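Local coordinates for 6-phosphogluconolactonase (Leishmania braziliensis, PDB 3CSS), which probably hydrolyses 6-phosphogluconolactone to 6-phosphogluconate, the second step of the oxidative pentose phosphate pathway, at residues A[184-189]-A[200-205]. Numbering follows the deposited sequence.
Sequences HVVSVS and WRVTLS
Val186 and Val202 meet obliquely on one face of an antiparallel strand pair. CG1 of Val186 stands anti to its own backbone N (chi1 -176°), which carries it over to Val202 CB at 3.9 Å. Val188 lies on the same face. Its CG1 branch approaches Val202 CG1, and its CG2 branch reaches Trp200 CZ3 at 4.1 Å. The indole also comes obliquely to the C-terminal end of strand 186-189, where Ser189 O sits 3.2 Å from Trp200 CE3. Helix 123-140 packs on this face, with Ala130 on Val186 and Trp127 on Val188.

The two strands form a beta hairpin at the edge of the mixed sheet of this member of the glucosamine/galactosamine-6-phosphate isomerase family. Strand 186-189 is outermost, and strand 201-204 lies between it and strand 69-77, antiparallel to both.

Ser187, Ser189, Arg201 and Thr203 point to the other face. Ser189 OG lies 3.5 Å from Arg201 CB, alongside the start of the arginine chain. That chain then bends at chi2 (-65°), and its NH2, NE and NH1 hydrogen-bond to Pro197 O, Val199 O and Ser171 OG respectively. Ser189 OG bonds to Ser171 O, and Ser187 OG to Asp181 OD2. Ser187 and Thr203 form a hydrogen-bonded pair; the bond from Ser187 N to Thr203 O is 2.8 Å and runs nearly along the C=O axis.

Just after strand 201-204, Ser205 makes two bonds to the residues that lead into strand 186-189. Its OG donates to His184 O at 2.8 Å, in the carbonyl plane, while its N donates to Val185 O at 3.0 Å, from above that carbonyl's plane. The same OG caps the N-terminus of helix 206-211.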
loop_
_atom_site.group_PDB
_atom_site.type_symbol
_atom_site.label_atom_id
_atom_site.label_comp_id
_atom_site.label_asym_id
_atom_site.label_seq_id
_atom_site.Cartn_x
_atom_site.Cartn_y
_atom_site.Cartn_z
ATOM N N HIS A 184 -2.368 11.632 11.281
ATOM C CA HIS A 184 -1.194 10.778 11.483
ATOM C C HIS A 184 -0.582 10.311 10.170
ATOM O O HIS A 184 -1.252 10.262 9.138
ATOM C CB HIS A 184 -1.558 9.567 12.348
ATOM C CG HIS A 184 -2.168 9.926 13.670
ATOM N ND1 HIS A 184 -3.529 9.948 13.878
ATOM C CD2 HIS A 184 -1.600 10.266 14.853
ATOM C CE1 HIS A 184 -3.776 10.275 15.136
ATOM N NE2 HIS A 184 -2.623 10.493 15.746
ATOM N N VAL A 185 0.705 9.973 10.219
ATOM C CA VAL A 185 1.384 9.294 9.110
ATOM C C VAL A 185 0.962 7.816 9.037
ATOM O O VAL A 185 0.727 7.288 7.958
ATOM C CB VAL A 185 2.929 9.380 9.269
ATOM C CG1 VAL A 185 3.650 8.524 8.269
ATOM C CG2 VAL A 185 3.411 10.843 9.162
ATOM N N VAL A 186 0.922 7.152 10.190
ATOM C CA VAL A 186 0.467 5.767 10.287
ATOM C C VAL A 186 -0.773 5.731 11.171
ATOM O O VAL A 186 -0.764 6.248 12.300
ATOM C CB VAL A 186 1.562 4.829 10.894
ATOM C CG1 VAL A 186 1.106 3.391 10.903
ATOM C CG2 VAL A 186 2.868 4.975 10.156
ATOM N N SER A 187 -1.841 5.137 10.651
ATOM C CA SER A 187 -3.090 5.023 11.383
ATOM C C SER A 187 -3.401 3.540 11.619
ATOM O O SER A 187 -2.565 2.671 11.366
ATOM C CB SER A 187 -4.203 5.697 10.590
ATOM O OG SER A 187 -5.391 5.848 11.355
ATOM N N VAL A 188 -4.601 3.270 12.119
ATOM C CA VAL A 188 -4.985 1.947 12.569
ATOM C C VAL A 188 -6.397 1.585 12.109
ATOM O O VAL A 188 -7.227 2.460 11.845
ATOM C CB VAL A 188 -4.902 1.873 14.115
ATOM C CG1 VAL A 188 -3.472 2.180 14.558
ATOM C CG2 VAL A 188 -5.900 2.814 14.781
ATOM N N SER A 189 -6.675 0.291 12.047
ATOM C CA SER A 189 -7.998 -0.180 11.682
ATOM C C SER A 189 -8.168 -1.633 12.029
ATOM O O SER A 189 -7.188 -2.352 12.172
ATOM C CB SER A 189 -8.179 -0.065 10.179
ATOM O OG SER A 189 -7.239 -0.904 9.537
ATOM N N TRP A 200 -6.138 -6.638 14.040
ATOM C CA TRP A 200 -5.850 -5.209 13.939
ATOM C C TRP A 200 -4.733 -4.944 12.942
ATOM O O TRP A 200 -3.866 -5.811 12.693
ATOM C CB TRP A 200 -5.536 -4.574 15.313
ATOM C CG TRP A 200 -6.773 -4.185 16.038
ATOM C CD1 TRP A 200 -7.517 -4.965 16.872
ATOM C CD2 TRP A 200 -7.439 -2.917 15.972
ATOM N NE1 TRP A 200 -8.602 -4.263 17.327
ATOM C CE2 TRP A 200 -8.587 -3.006 16.777
ATOM C CE3 TRP A 200 -7.172 -1.712 15.307
ATOM C CZ2 TRP A 200 -9.478 -1.946 16.924
ATOM C CZ3 TRP A 200 -8.053 -0.665 15.451
ATOM C CH2 TRP A 200 -9.186 -0.781 16.264
ATOM N N ARG A 201 -4.800 -3.749 12.360
ATOM C CA ARG A 201 -3.889 -3.299 11.317
ATOM C C ARG A 201 -3.226 -1.967 11.647
ATOM O O ARG A 201 -3.767 -1.130 12.386
ATOM C CB ARG A 201 -4.621 -3.120 9.957
ATOM C CG ARG A 201 -5.625 -4.205 9.596
ATOM C CD ARG A 201 -4.959 -5.544 9.387
ATOM N NE ARG A 201 -5.894 -6.589 8.966
ATOM C CZ ARG A 201 -6.249 -6.813 7.703
ATOM N NH1 ARG A 201 -5.755 -6.086 6.718
ATOM N NH2 ARG A 201 -7.109 -7.784 7.421
ATOM N N VAL A 202 -2.059 -1.765 11.048
ATOM C CA VAL A 202 -1.532 -0.432 10.855
ATOM C C VAL A 202 -1.500 -0.161 9.355
ATOM O O VAL A 202 -1.382 -1.096 8.539
ATOM C CB VAL A 202 -0.146 -0.230 11.488
ATOM C CG1 VAL A 202 -0.246 -0.364 13.009
ATOM C CG2 VAL A 202 0.841 -1.208 10.951
ATOM N N THR A 203 -1.634 1.113 9.008
ATOM C CA THR A 203 -1.678 1.527 7.611
ATOM C C THR A 203 -1.069 2.915 7.436
ATOM O O THR A 203 -1.209 3.768 8.301
ATOM C CB THR A 203 -3.151 1.518 7.066
ATOM O OG1 THR A 203 -3.142 1.758 5.655
ATOM C CG2 THR A 203 -4.042 2.529 7.793
ATOM N N LEU A 204 -0.387 3.123 6.316
ATOM C CA LEU A 204 -0.148 4.467 5.844
ATOM C C LEU A 204 -1.504 5.166 5.748
ATOM O O LEU A 204 -2.521 4.545 5.397
ATOM C CB LEU A 204 0.571 4.456 4.501
ATOM C CG LEU A 204 1.993 3.895 4.473
ATOM C CD1 LEU A 204 2.579 3.951 3.061
ATOM C CD2 LEU A 204 2.901 4.587 5.523
ATOM N N SER A 205 -1.517 6.454 6.088
ATOM C CA SER A 205 -2.743 7.228 6.076
ATOM C C SER A 205 -3.084 7.703 4.678
ATOM O O SER A 205 -2.255 7.665 3.782
ATOM C CB SER A 205 -2.588 8.438 7.002
ATOM O OG SER A 205 -1.563 9.295 6.506
#